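Local coordinates for protein beta-L-arabinobiosidase (PDB 5MQR) that probably hydrolyses arabinose-containing linkages of plant pectin as a multidomain glycosidase of a gut bacterium, at residues A[469-474]-A[562-567]; A[486-491]-A[501-506]; A[511-516]-A[556-561]. All blocks are in the same frame, centred on the assembly; numbering follows the deposited sequence.

Overall arrangement
All three contacts lie in the sialidase-like domain of the carbohydrate-binding-module type. Interaction 1 begins first, at 469-474 on strand 470-479, and closes last, at 562-567 on strand 564-570. Interactions 2 and 3 are nested in the loop it closes. Interaction 2 shuts the short loop of the hairpin 487-492 and 498-504. Interaction 3, next in series, joins the end of strand 509-513 to the loop after strand 550-556. Interaction 1 packs one sheet on another. Interaction 2 lies within the larger of these sheets, and interaction 3 sits at the surface. F491 of interaction 2 packs on V473 and I567 of interaction 1. E503 and R511 form a salt bridge between interactions 2 and 3.

Interaction 1: A[469-474]-A[562-567]; sequences KELKVS and ATIERI
L471 and I564 make the tightest apolar contact here. CD2 of L471 meets CG2 of I564 at 3.5 Å, closer than usual for two carbons, and the side chains cross obliquely. L471 has CG anti to its amide nitrogen (chi1 -179°), which brings its CD2 methyl onto the I564 side chain. V473 and I567 meet tip to tip: CG2 of V473 is 4.0 Å from CG1 of I567, and V473 CG1 also touches I567 CG1. I465 from strand 460-468 and F491 from strand 487-492 line the same interior.

At the exposed end the contact is looser. The extended K469 crosses T563 with its CG 3.9 Å from T563 CG2. No hydrogen bond links the two segments directly, but T538 OG1 bonds to both K469 O and A562 O.

The charged pair E565 and R566 points away from 469-474. R566 NE bonds to E565 OE2 at 2.9 Å, on the anti side of the carboxylate. The bond is bent, with an N-H...O angle of 134°. E565 and R566, the latter also in a salt bridge with E462, both face L492 as a classic beta bulge, so I564 and I567, three residues apart, both point inward. Face-to-face packing of two sheets through such aliphatic side chains is typical of a beta sandwich.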
ATOM      1  N   LYS A 469     -12.735   5.647  12.932  1.00 26.20           N
ATOM      2  CA  LYS A 469     -13.279   5.965  14.256  1.00 28.11           C
ATOM      3  C   LYS A 469     -14.726   6.384  14.134  1.00 27.48           C
ATOM      4  O   LYS A 469     -15.559   5.923  14.905  1.00 27.18           O
ATOM      5  CB  LYS A 469     -12.470   7.073  14.937  1.00 29.95           C
ATOM      6  CG  LYS A 469     -11.012   6.734  15.148  1.00 32.32           C
ATOM      7  CD  LYS A 469     -10.195   7.932  15.645  1.00 35.82           C
ATOM      8  CE  LYS A 469      -8.684   7.725  15.403  1.00 39.43           C
ATOM      9  NZ  LYS A 469      -7.845   8.980  15.467  1.00 40.38           N
ATOM     10  N   GLU A 470     -15.003   7.278  13.182  1.00 27.47           N
ATOM     11  CA  GLU A 470     -16.364   7.620  12.764  1.00 28.53           C
ATOM     12  C   GLU A 470     -16.615   6.927  11.421  1.00 26.56           C
ATOM     13  O   GLU A 470     -15.816   7.069  10.477  1.00 24.71           O
ATOM     14  CB  GLU A 470     -16.522   9.128  12.612  1.00 31.26           C
ATOM     15  CG  GLU A 470     -16.225   9.927  13.877  1.00 34.19           C
ATOM     16  CD  GLU A 470     -17.295   9.744  14.958  1.00 37.92           C
ATOM     17  OE1 GLU A 470     -18.502   9.951  14.664  1.00 40.11           O
ATOM     18  OE2 GLU A 470     -16.927   9.386  16.106  1.00 40.39           O
ATOM     19  N   LEU A 471     -17.702   6.158  11.353  1.00 25.55           N
ATOM     20  CA  LEU A 471     -18.001   5.340  10.192  1.00 25.24           C
ATOM     21  C   LEU A 471     -19.476   5.376   9.835  1.00 25.79           C
ATOM     22  O   LEU A 471     -20.339   5.191  10.711  1.00 25.82           O
ATOM     23  CB  LEU A 471     -17.571   3.900  10.468  1.00 24.87           C
ATOM     24  CG  LEU A 471     -17.752   2.846   9.390  1.00 24.36           C
ATOM     25  CD1 LEU A 471     -16.926   3.171   8.161  1.00 24.43           C
ATOM     26  CD2 LEU A 471     -17.340   1.490   9.926  1.00 24.22           C
ATOM     27  N   LYS A 472     -19.762   5.605   8.553  1.00 25.90           N
ATOM     28  CA  LYS A 472     -21.086   5.319   7.989  1.00 27.14           C
ATOM     29  C   LYS A 472     -20.953   4.176   7.025  1.00 25.34           C
ATOM     30  O   LYS A 472     -20.017   4.126   6.272  1.00 24.54           O
ATOM     31  CB  LYS A 472     -21.730   6.510   7.272  1.00 29.43           C
ATOM     32  CG  LYS A 472     -21.698   7.787   8.086  1.00 33.01           C
ATOM     33  CD  LYS A 472     -22.839   8.754   7.723  1.00 36.44           C
ATOM     34  CE  LYS A 472     -22.843  10.003   8.615  1.00 37.85           C
ATOM     35  NZ  LYS A 472     -21.851  10.999   8.104  1.00 39.50           N
ATOM     36  N   VAL A 473     -21.902   3.255   7.099  1.00 25.33           N
ATOM     37  CA  VAL A 473     -21.980   2.064   6.275  1.00 24.78           C
ATOM     38  C   VAL A 473     -23.392   2.019   5.737  1.00 25.40           C
ATOM     39  O   VAL A 473     -24.327   2.033   6.516  1.00 26.45           O
ATOM     40  CB  VAL A 473     -21.725   0.794   7.117  1.00 24.54           C
ATOM     41  CG1 VAL A 473     -21.880  -0.472   6.267  1.00 24.86           C
ATOM     42  CG2 VAL A 473     -20.332   0.863   7.728  1.00 23.93           C
ATOM     43  N   SER A 474     -23.570   1.982   4.426  1.00 24.99           N
ATOM     44  CA  SER A 474     -24.899   1.781   3.896  1.00 25.98           C
ATOM     45  C   SER A 474     -24.924   0.705   2.834  1.00 25.65           C
ATOM     46  O   SER A 474     -23.916   0.412   2.198  1.00 25.00           O
ATOM     47  CB  SER A 474     -25.482   3.083   3.365  1.00 26.54           C
ATOM     48  OG  SER A 474     -24.706   3.530   2.292  1.00 27.83           O
ATOM     49  N   ALA A 562     -11.058   0.625  19.043  1.00 21.28           N
ATOM     50  CA  ALA A 562     -10.399   1.879  18.703  1.00 22.24           C
ATOM     51  C   ALA A 562     -10.884   2.345  17.333  1.00 22.61           C
ATOM     52  O   ALA A 562     -11.170   3.525  17.137  1.00 23.94           O
ATOM     53  CB  ALA A 562      -8.873   1.723  18.697  1.00 21.63           C
ATOM     54  N   THR A 563     -10.913   1.419  16.386  1.00 22.55           N
ATOM     55  CA  THR A 563     -11.356   1.682  15.028  1.00 22.40           C
ATOM     56  C   THR A 563     -12.037   0.455  14.491  1.00 22.43           C
ATOM     57  O   THR A 563     -11.840  -0.646  15.010  1.00 21.90           O
ATOM     58  CB  THR A 563     -10.193   1.967  14.074  1.00 22.18           C
ATOM     59  OG1 THR A 563      -9.268   0.880  14.112  1.00 21.94           O
ATOM     60  CG2 THR A 563      -9.481   3.248  14.451  1.00 22.71           C
ATOM     61  N   ILE A 564     -12.833   0.681  13.450  1.00 21.86           N
ATOM     62  CA  ILE A 564     -13.545  -0.361  12.749  1.00 21.99           C
ATOM     63  C   ILE A 564     -12.928  -0.501  11.375  1.00 21.42           C
ATOM     64  O   ILE A 564     -12.798   0.490  10.648  1.00 20.51           O
ATOM     65  CB  ILE A 564     -15.017   0.027  12.595  1.00 22.21           C
ATOM     66  CG1 ILE A 564     -15.645   0.190  13.981  1.00 22.79           C
ATOM     67  CG2 ILE A 564     -15.766  -0.998  11.733  1.00 21.92           C
ATOM     68  CD1 ILE A 564     -16.577   1.382  14.054  1.00 23.41           C
ATOM     69  N   GLU A 565     -12.557  -1.719  11.018  1.00 21.30           N
ATOM     70  CA  GLU A 565     -11.929  -1.970   9.720  1.00 21.81           C
ATOM     71  C   GLU A 565     -12.670  -2.963   8.805  1.00 22.30           C
ATOM     72  O   GLU A 565     -12.253  -3.140   7.654  1.00 22.12           O
ATOM     73  CB  GLU A 565     -10.493  -2.460   9.920  1.00 22.30           C
ATOM     74  CG  GLU A 565     -10.363  -3.691  10.812  1.00 22.90           C
ATOM     75  CD  GLU A 565      -9.201  -4.576  10.418  1.00 23.76           C
ATOM     76  OE1 GLU A 565      -8.099  -4.012  10.226  1.00 24.37           O
ATOM     77  OE2 GLU A 565      -9.385  -5.822  10.340  1.00 23.29           O
ATOM     78  N   ARG A 566     -13.714  -3.626   9.308  1.00 22.24           N
ATOM     79  CA  ARG A 566     -14.425  -4.655   8.552  1.00 22.94           C
ATOM     80  C   ARG A 566     -15.898  -4.690   8.847  1.00 22.83           C
ATOM     81  O   ARG A 566     -16.296  -4.548  10.002  1.00 22.84           O
ATOM     82  CB  ARG A 566     -13.893  -6.031   8.888  1.00 23.25           C
ATOM     83  CG  ARG A 566     -12.671  -6.397   8.110  1.00 23.54           C
ATOM     84  CD  ARG A 566     -12.203  -7.748   8.565  1.00 23.81           C
ATOM     85  NE  ARG A 566     -11.524  -7.686   9.847  1.00 24.59           N
ATOM     86  CZ  ARG A 566     -11.261  -8.736  10.625  1.00 24.73           C
ATOM     87  NH1 ARG A 566     -11.673  -9.961  10.296  1.00 25.21           N
ATOM     88  NH2 ARG A 566     -10.585  -8.545  11.743  1.00 25.20           N
ATOM     89  N   ILE A 567     -16.674  -4.924   7.790  1.00 22.50           N
ATOM     90  CA  ILE A 567     -18.074  -5.285   7.895  1.00 22.77           C
ATOM     91  C   ILE A 567     -18.200  -6.718   7.373  1.00 22.08           C
ATOM     92  O   ILE A 567     -17.703  -7.029   6.301  1.00 21.31           O
ATOM     93  CB  ILE A 567     -19.003  -4.311   7.119  1.00 23.60           C
ATOM     94  CG1 ILE A 567     -18.772  -2.864   7.570  1.00 24.58           C
ATOM     95  CG2 ILE A 567     -20.468  -4.629   7.371  1.00 24.32           C
ATOM     96  CD1 ILE A 567     -17.818  -2.137   6.668  1.00 25.19           C
TER

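Interaction 2: A[486-491]-A[501-506]; sequences ILQIDF and RLELTP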
ATOM      1  N   ILE A 486     -30.652 -17.277   9.542  1.00 28.70           N
ATOM      2  CA  ILE A 486     -30.160 -16.130  10.279  1.00 28.61           C
ATOM      3  C   ILE A 486     -29.119 -15.404   9.428  1.00 27.23           C
ATOM      4  O   ILE A 486     -28.362 -16.041   8.704  1.00 26.65           O
ATOM      5  CB  ILE A 486     -29.613 -16.563  11.665  1.00 29.72           C
ATOM      6  CG1 ILE A 486     -29.279 -15.340  12.540  1.00 31.01           C
ATOM      7  CG2 ILE A 486     -28.373 -17.429  11.511  1.00 29.48           C
ATOM      8  CD1 ILE A 486     -29.009 -15.671  14.011  1.00 31.50           C
ATOM      9  N   LEU A 487     -29.123 -14.069   9.483  1.00 26.53           N
ATOM     10  CA  LEU A 487     -28.024 -13.269   8.930  1.00 25.58           C
ATOM     11  C   LEU A 487     -27.467 -12.383  10.024  1.00 25.13           C
ATOM     12  O   LEU A 487     -28.203 -11.589  10.603  1.00 25.39           O
ATOM     13  CB  LEU A 487     -28.493 -12.404   7.767  1.00 25.60           C
ATOM     14  CG  LEU A 487     -27.393 -11.581   7.097  1.00 24.88           C
ATOM     15  CD1 LEU A 487     -26.406 -12.455   6.334  1.00 24.29           C
ATOM     16  CD2 LEU A 487     -28.034 -10.573   6.180  1.00 25.12           C
ATOM     17  N   GLN A 488     -26.178 -12.536  10.324  1.00 24.39           N
ATOM     18  CA  GLN A 488     -25.506 -11.624  11.262  1.00 24.00           C
ATOM     19  C   GLN A 488     -24.642 -10.636  10.503  1.00 23.30           C
ATOM     20  O   GLN A 488     -23.927 -11.039   9.595  1.00 23.00           O
ATOM     21  CB  GLN A 488     -24.657 -12.398  12.242  1.00 23.88           C
ATOM     22  CG  GLN A 488     -25.487 -13.338  13.092  1.00 24.62           C
ATOM     23  CD  GLN A 488     -24.720 -13.842  14.283  1.00 24.42           C
ATOM     24  OE1 GLN A 488     -23.493 -14.027  14.217  1.00 24.08           O
ATOM     25  NE2 GLN A 488     -25.428 -14.045  15.393  1.00 24.86           N
ATOM     26  N   ILE A 489     -24.722  -9.363  10.891  1.00 23.19           N
ATOM     27  CA  ILE A 489     -23.911  -8.294  10.324  1.00 23.26           C
ATOM     28  C   ILE A 489     -23.059  -7.678  11.452  1.00 22.95           C
ATOM     29  O   ILE A 489     -23.593  -7.059  12.376  1.00 23.12           O
ATOM     30  CB  ILE A 489     -24.784  -7.216   9.634  1.00 23.72           C
ATOM     31  CG1 ILE A 489     -25.644  -7.840   8.546  1.00 24.08           C
ATOM     32  CG2 ILE A 489     -23.906  -6.155   8.975  1.00 23.63           C
ATOM     33  CD1 ILE A 489     -26.682  -6.901   7.988  1.00 24.79           C
ATOM     34  N   ASP A 490     -21.748  -7.864  11.360  1.00 22.61           N
ATOM     35  CA  ASP A 490     -20.811  -7.502  12.418  1.00 23.28           C
ATOM     36  C   ASP A 490     -19.871  -6.385  11.946  1.00 22.61           C
ATOM     37  O   ASP A 490     -19.441  -6.383  10.810  1.00 21.42           O
ATOM     38  CB  ASP A 490     -19.948  -8.716  12.821  1.00 23.88           C
ATOM     39  CG  ASP A 490     -20.704  -9.756  13.647  1.00 25.30           C
ATOM     40  OD1 ASP A 490     -21.951  -9.629  13.826  1.00 26.88           O
ATOM     41  OD2 ASP A 490     -20.036 -10.734  14.099  1.00 25.66           O
ATOM     42  N   PHE A 491     -19.523  -5.482  12.857  1.00 22.42           N
ATOM     43  CA  PHE A 491     -18.545  -4.429  12.592  1.00 22.44           C
ATOM     44  C   PHE A 491     -17.327  -4.738  13.448  1.00 22.05           C
ATOM     45  O   PHE A 491     -17.427  -4.741  14.660  1.00 22.32           O
ATOM     46  CB  PHE A 491     -19.160  -3.087  12.928  1.00 22.55           C
ATOM     47  CG  PHE A 491     -20.437  -2.826  12.187  1.00 22.89           C
ATOM     48  CD1 PHE A 491     -21.653  -3.294  12.684  1.00 23.39           C
ATOM     49  CD2 PHE A 491     -20.421  -2.172  10.965  1.00 22.60           C
ATOM     50  CE1 PHE A 491     -22.836  -3.072  11.989  1.00 23.90           C
ATOM     51  CE2 PHE A 491     -21.592  -1.946  10.271  1.00 23.15           C
ATOM     52  CZ  PHE A 491     -22.802  -2.393  10.779  1.00 23.57           C
ATOM     53  N   ARG A 501     -23.547  -5.743  16.433  1.00 23.72           N
ATOM     54  CA  ARG A 501     -24.082  -6.776  15.560  1.00 24.14           C
ATOM     55  C   ARG A 501     -25.545  -6.474  15.237  1.00 24.57           C
ATOM     56  O   ARG A 501     -26.302  -6.116  16.129  1.00 24.66           O
ATOM     57  CB  ARG A 501     -23.966  -8.148  16.213  1.00 24.53           C
ATOM     58  CG  ARG A 501     -24.811  -9.244  15.569  1.00 25.55           C
ATOM     59  CD  ARG A 501     -24.554 -10.596  16.211  1.00 26.26           C
ATOM     60  NE  ARG A 501     -23.142 -10.948  16.056  1.00 27.04           N
ATOM     61  CZ  ARG A 501     -22.408 -11.668  16.905  1.00 27.57           C
ATOM     62  NH1 ARG A 501     -22.937 -12.193  18.013  1.00 28.70           N
ATOM     63  NH2 ARG A 501     -21.118 -11.873  16.633  1.00 27.29           N
ATOM     64  N   LEU A 502     -25.912  -6.630  13.963  1.00 24.66           N
ATOM     65  CA  LEU A 502     -27.308  -6.603  13.515  1.00 25.52           C
ATOM     66  C   LEU A 502     -27.652  -8.015  13.057  1.00 26.22           C
ATOM     67  O   LEU A 502     -26.762  -8.738  12.600  1.00 25.90           O
ATOM     68  CB  LEU A 502     -27.523  -5.592  12.382  1.00 24.93           C
ATOM     69  CG  LEU A 502     -26.826  -4.225  12.546  1.00 24.51           C
ATOM     70  CD1 LEU A 502     -26.958  -3.383  11.282  1.00 24.24           C
ATOM     71  CD2 LEU A 502     -27.309  -3.478  13.782  1.00 24.59           C
ATOM     72  N   GLU A 503     -28.921  -8.396  13.190  1.00 27.11           N
ATOM     73  CA  GLU A 503     -29.373  -9.772  12.929  1.00 28.28           C
ATOM     74  C   GLU A 503     -30.708  -9.780  12.224  1.00 27.75           C
ATOM     75  O   GLU A 503     -31.599  -9.076  12.664  1.00 27.46           O
ATOM     76  CB  GLU A 503     -29.571 -10.544  14.246  1.00 30.53           C
ATOM     77  CG  GLU A 503     -28.584 -11.657  14.500  1.00 32.18           C
ATOM     78  CD  GLU A 503     -28.740 -12.315  15.875  1.00 33.81           C
ATOM     79  OE1 GLU A 503     -29.867 -12.326  16.404  1.00 34.99           O
ATOM     80  OE2 GLU A 503     -27.722 -12.831  16.419  1.00 34.81           O
ATOM     81  N   LEU A 504     -30.846 -10.576  11.166  1.00 27.01           N
ATOM     82  CA  LEU A 504     -32.160 -10.948  10.679  1.00 27.74           C
ATOM     83  C   LEU A 504     -32.442 -12.306  11.294  1.00 27.77           C
ATOM     84  O   LEU A 504     -31.698 -13.228  11.069  1.00 28.19           O
ATOM     85  CB  LEU A 504     -32.185 -11.017   9.154  1.00 27.80           C
ATOM     86  CG  LEU A 504     -32.036  -9.693   8.397  1.00 27.86           C
ATOM     87  CD1 LEU A 504     -31.904  -9.981   6.918  1.00 27.91           C
ATOM     88  CD2 LEU A 504     -33.187  -8.734   8.635  1.00 28.42           C
ATOM     89  N   THR A 505     -33.475 -12.416  12.107  1.00 28.57           N
ATOM     90  CA  THR A 505     -33.761 -13.633  12.883  1.00 29.55           C
ATOM     91  C   THR A 505     -34.755 -14.538  12.158  1.00 30.99           C
ATOM     92  O   THR A 505     -35.517 -14.075  11.286  1.00 31.06           O
ATOM     93  CB  THR A 505     -34.381 -13.309  14.272  1.00 29.98           C
ATOM     94  OG1 THR A 505     -35.687 -12.735  14.112  1.00 29.83           O
ATOM     95  CG2 THR A 505     -33.506 -12.331  15.049  1.00 29.49           C
ATOM     96  N   PRO A 506     -34.777 -15.829  12.534  1.00 32.46           N
ATOM     97  CA  PRO A 506     -35.763 -16.744  11.938  1.00 33.27           C
ATOM     98  C   PRO A 506     -37.204 -16.533  12.382  1.00 34.80           C
ATOM     99  O   PRO A 506     -38.066 -17.188  11.836  1.00 35.59           O
ATOM    100  CB  PRO A 506     -35.255 -18.135  12.344  1.00 33.22           C
ATOM    101  CG  PRO A 506     -34.376 -17.916  13.526  1.00 32.73           C
ATOM    102  CD  PRO A 506     -33.808 -16.536  13.407  1.00 32.35           C
TER
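D490 and R501 form a salt bridge across two antiparallel strands. R501 approaches side-on with two nitrogens: NE lies 2.9 Å from D490 OD1 and NH2 lies 3.0 Å from D490 OD2. Both bonds are nearly straight and use the syn sides of the carboxylate. A bend at chi3 (-60°) turns the guanidinium to its partner. Q488 OE1 sits over one guanidinium face, 3.6 Å from R501 NE. NH2 of R570 also forms a salt bridge with D490 OD2 and a hydrogen bond with Q488 OE1. With an alanine here in place of R501, D490 would keep R570 but is likely to be less firmly held, and the Q488 amide would probably lose the group it lies against.

Beside this pair, Q488 NE2 donates to E503 OE2 at 2.8 Å, tilted from both planes. The other carboxylate oxygen, E503 OE1, has a salt bridge to R511.

The opposite face is apolar. L487 CD2 lies alongside L504 CD1 at 4.0 Å, and L502 CG meets the edge of the F491 ring at CE1.

The backbones bond in both directions at L487 with L504 and at I489 with L502. Q488-E503 and D490-R501 are the non-hydrogen-bonded pairs. This alternation marks an antiparallel pair, and the short connection makes it a beta hairpin, with a polar and an apolar face.

Interaction 3: A[511-516]-A[556-561]; sequences RMKGGS and MFYAPV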
ATOM      1  N   ARG A 511     -32.884  -7.045  14.371  1.00 28.08           N
ATOM      2  CA  ARG A 511     -32.522  -6.587  15.723  1.00 28.73           C
ATOM      3  C   ARG A 511     -31.048  -6.278  15.882  1.00 28.55           C
ATOM      4  O   ARG A 511     -30.217  -6.734  15.094  1.00 28.09           O
ATOM      5  CB  ARG A 511     -32.936  -7.617  16.764  1.00 29.29           C
ATOM      6  CG  ARG A 511     -32.220  -8.961  16.651  1.00 29.22           C
ATOM      7  CD  ARG A 511     -32.707  -9.955  17.721  1.00 29.82           C
ATOM      8  NE  ARG A 511     -31.810 -11.123  17.816  1.00 29.48           N
ATOM      9  CZ  ARG A 511     -31.830 -12.039  18.790  1.00 29.79           C
ATOM     10  NH1 ARG A 511     -32.706 -11.964  19.801  1.00 30.51           N
ATOM     11  NH2 ARG A 511     -30.963 -13.044  18.749  1.00 29.26           N
HETATM   12  N   MSE A 512     -30.741  -5.499  16.914  1.00 29.27           N
HETATM   13  CA  MSE A 512     -29.376  -5.080  17.219  1.00 29.76           C
HETATM   14  C   MSE A 512     -28.956  -5.583  18.587  1.00 29.10           C
HETATM   15  O   MSE A 512     -29.719  -5.445  19.556  1.00 29.15           O
HETATM   16  CB  MSE A 512     -29.352  -3.563  17.188  1.00 31.30           C
HETATM   17  CG  MSE A 512     -28.028  -3.055  17.742  1.00 33.06           C
HETATM   18 SE   MSE A 512     -27.728  -1.214  17.074  1.00 38.75          SE
HETATM   19  CE  MSE A 512     -29.336  -0.418  17.786  1.00 34.80           C
ATOM     20  N   LYS A 513     -27.735  -6.118  18.692  1.00 27.44           N
ATOM     21  CA  LYS A 513     -27.235  -6.590  19.975  1.00 27.45           C
ATOM     22  C   LYS A 513     -26.679  -5.407  20.766  1.00 28.14           C
ATOM     23  O   LYS A 513     -25.750  -4.751  20.299  1.00 28.05           O
ATOM     24  CB  LYS A 513     -26.156  -7.645  19.756  1.00 26.87           C
ATOM     25  CG  LYS A 513     -25.619  -8.289  21.031  1.00 26.95           C
ATOM     26  CD  LYS A 513     -24.745  -9.505  20.725  1.00 26.26           C
ATOM     27  CE  LYS A 513     -24.234 -10.192  21.982  1.00 26.12           C
ATOM     28  NZ  LYS A 513     -25.335 -10.610  22.886  1.00 26.72           N
ATOM     29  N   GLY A 514     -27.242  -5.143  21.950  1.00 28.71           N
ATOM     30  CA  GLY A 514     -26.745  -4.103  22.853  1.00 29.55           C
ATOM     31  C   GLY A 514     -25.860  -4.534  24.032  1.00 30.03           C
ATOM     32  O   GLY A 514     -25.289  -3.693  24.720  1.00 31.78           O
ATOM     33  N   GLY A 515     -25.712  -5.833  24.238  1.00 30.06           N
ATOM     34  CA  GLY A 515     -25.039  -6.410  25.405  1.00 29.61           C
ATOM     35  C   GLY A 515     -25.650  -7.793  25.552  1.00 30.00           C
ATOM     36  O   GLY A 515     -25.747  -8.534  24.556  1.00 29.57           O
ATOM     37  N   SER A 516     -26.113  -8.133  26.756  1.00 30.02           N
ATOM     38  CA  SER A 516     -26.839  -9.397  26.938  1.00 30.88           C
ATOM     39  C   SER A 516     -28.212  -9.367  26.249  1.00 31.53           C
ATOM     40  O   SER A 516     -28.729 -10.418  25.878  1.00 32.83           O
ATOM     41  CB  SER A 516     -26.982  -9.764  28.426  1.00 30.88           C
ATOM     42  OG  SER A 516     -27.453  -8.673  29.183  1.00 30.95           O
HETATM   43  N   MSE A 556     -25.399   1.420  22.581  1.00 28.03           N
HETATM   44  CA  MSE A 556     -23.971   1.474  22.814  1.00 27.91           C
HETATM   45  C   MSE A 556     -23.367   0.259  22.121  1.00 26.17           C
HETATM   46  O   MSE A 556     -24.033  -0.746  21.884  1.00 25.08           O
HETATM   47  CB  MSE A 556     -23.674   1.488  24.317  1.00 29.76           C
HETATM   48  CG  MSE A 556     -24.425   2.562  25.118  1.00 31.72           C
HETATM   49 SE   MSE A 556     -23.979   4.362  24.491  1.00 35.62          SE
HETATM   50  CE  MSE A 556     -22.103   4.500  24.989  1.00 33.21           C
ATOM     51  N   PHE A 557     -22.102   0.357  21.756  1.00 24.84           N
ATOM     52  CA  PHE A 557     -21.353  -0.822  21.363  1.00 24.36           C
ATOM     53  C   PHE A 557     -21.415  -1.863  22.496  1.00 24.67           C
ATOM     54  O   PHE A 557     -21.293  -1.501  23.670  1.00 24.30           O
ATOM     55  CB  PHE A 557     -19.871  -0.506  21.174  1.00 23.92           C
ATOM     56  CG  PHE A 557     -19.531   0.343  19.980  1.00 23.74           C
ATOM     57  CD1 PHE A 557     -20.476   0.708  19.002  1.00 23.79           C
ATOM     58  CD2 PHE A 557     -18.203   0.766  19.820  1.00 23.44           C
ATOM     59  CE1 PHE A 557     -20.106   1.485  17.918  1.00 23.66           C
ATOM     60  CE2 PHE A 557     -17.832   1.534  18.727  1.00 23.23           C
ATOM     61  CZ  PHE A 557     -18.786   1.899  17.776  1.00 23.42           C
ATOM     62  N   TYR A 558     -21.584  -3.143  22.148  1.00 24.18           N
ATOM     63  CA  TYR A 558     -21.472  -4.184  23.157  1.00 24.63           C
ATOM     64  C   TYR A 558     -20.015  -4.554  23.483  1.00 23.70           C
ATOM     65  O   TYR A 558     -19.773  -5.152  24.518  1.00 23.27           O
ATOM     66  CB  TYR A 558     -22.352  -5.398  22.841  1.00 25.04           C
ATOM     67  CG  TYR A 558     -21.906  -6.364  21.770  1.00 25.42           C
ATOM     68  CD1 TYR A 558     -21.040  -7.422  22.068  1.00 25.59           C
ATOM     69  CD2 TYR A 558     -22.434  -6.298  20.488  1.00 25.75           C
ATOM     70  CE1 TYR A 558     -20.687  -8.345  21.112  1.00 25.47           C
ATOM     71  CE2 TYR A 558     -22.093  -7.224  19.521  1.00 25.54           C
ATOM     72  CZ  TYR A 558     -21.223  -8.245  19.839  1.00 25.64           C
ATOM     73  OH  TYR A 558     -20.905  -9.165  18.883  1.00 26.08           O
ATOM     74  N   ALA A 559     -19.072  -4.135  22.624  1.00 22.81           N
ATOM     75  CA  ALA A 559     -17.646  -4.215  22.901  1.00 22.67           C
ATOM     76  C   ALA A 559     -16.967  -2.965  22.372  1.00 22.54           C
ATOM     77  O   ALA A 559     -17.246  -2.543  21.258  1.00 22.07           O
ATOM     78  CB  ALA A 559     -17.029  -5.450  22.243  1.00 22.63           C
ATOM     79  N   PRO A 560     -16.057  -2.374  23.159  1.00 22.55           N
ATOM     80  CA  PRO A 560     -15.352  -1.207  22.678  1.00 21.98           C
ATOM     81  C   PRO A 560     -14.238  -1.570  21.689  1.00 21.41           C
ATOM     82  O   PRO A 560     -13.640  -2.643  21.779  1.00 20.71           O
ATOM     83  CB  PRO A 560     -14.801  -0.597  23.970  1.00 22.59           C
ATOM     84  CG  PRO A 560     -14.590  -1.764  24.865  1.00 22.71           C
ATOM     85  CD  PRO A 560     -15.744  -2.660  24.573  1.00 22.87           C
ATOM     86  N   VAL A 561     -14.018  -0.692  20.713  1.00 21.19           N
ATOM     87  CA  VAL A 561     -12.896  -0.805  19.771  1.00 20.96           C
ATOM     88  C   VAL A 561     -12.292   0.592  19.518  1.00 21.03           C
ATOM     89  O   VAL A 561     -12.939   1.601  19.744  1.00 21.08           O
ATOM     90  CB  VAL A 561     -13.317  -1.424  18.427  1.00 20.43           C
ATOM     91  CG1 VAL A 561     -13.846  -2.832  18.601  1.00 20.58           C
ATOM     92  CG2 VAL A 561     -14.347  -0.541  17.714  1.00 20.71           C
TER
HETATM   93  O   HOH W   1     -24.179  -2.694  19.884  1.00 25.15           O
HETATM   94  O   HOH W   2     -26.128  -0.993  24.466  1.00 44.77           O
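The loop between strands 550-556 and 564-570 passes the end of strand 509-513 at the surface, where Y558 meets K513. The lysine chain crosses the tyrosine side chain at about a right angle and lies over one face of the ring. K513 CD is 3.9 Å from the centroid of the Y558 ring and 17° off the normal, a CH-pi contact. The flanking CG and CE also approach ring carbons. The bend at chi4 (57°) turns NZ toward the following loop. There K513 NZ donates to G515 O at 2.7 Å, nearly in line with the C=O bond. Its cation-pi attraction to the ring is weak at most. CB of Y558 rests 3.7 Å from G515 N, against the glycine backbone.

Water joins the main chains. One water donates to K513 O at 2.6 Å and to M556 O at 2.8 Å. Another donates to G514 O and accepts a weak bond from M556 N. M556 is selenomethionine.

No direct hydrogen bond crosses between the segments. The lysine thus offers Y558 mainly its methylenes while its ammonium group bonds to the loop that follows its own strand, and water supplies the polar link.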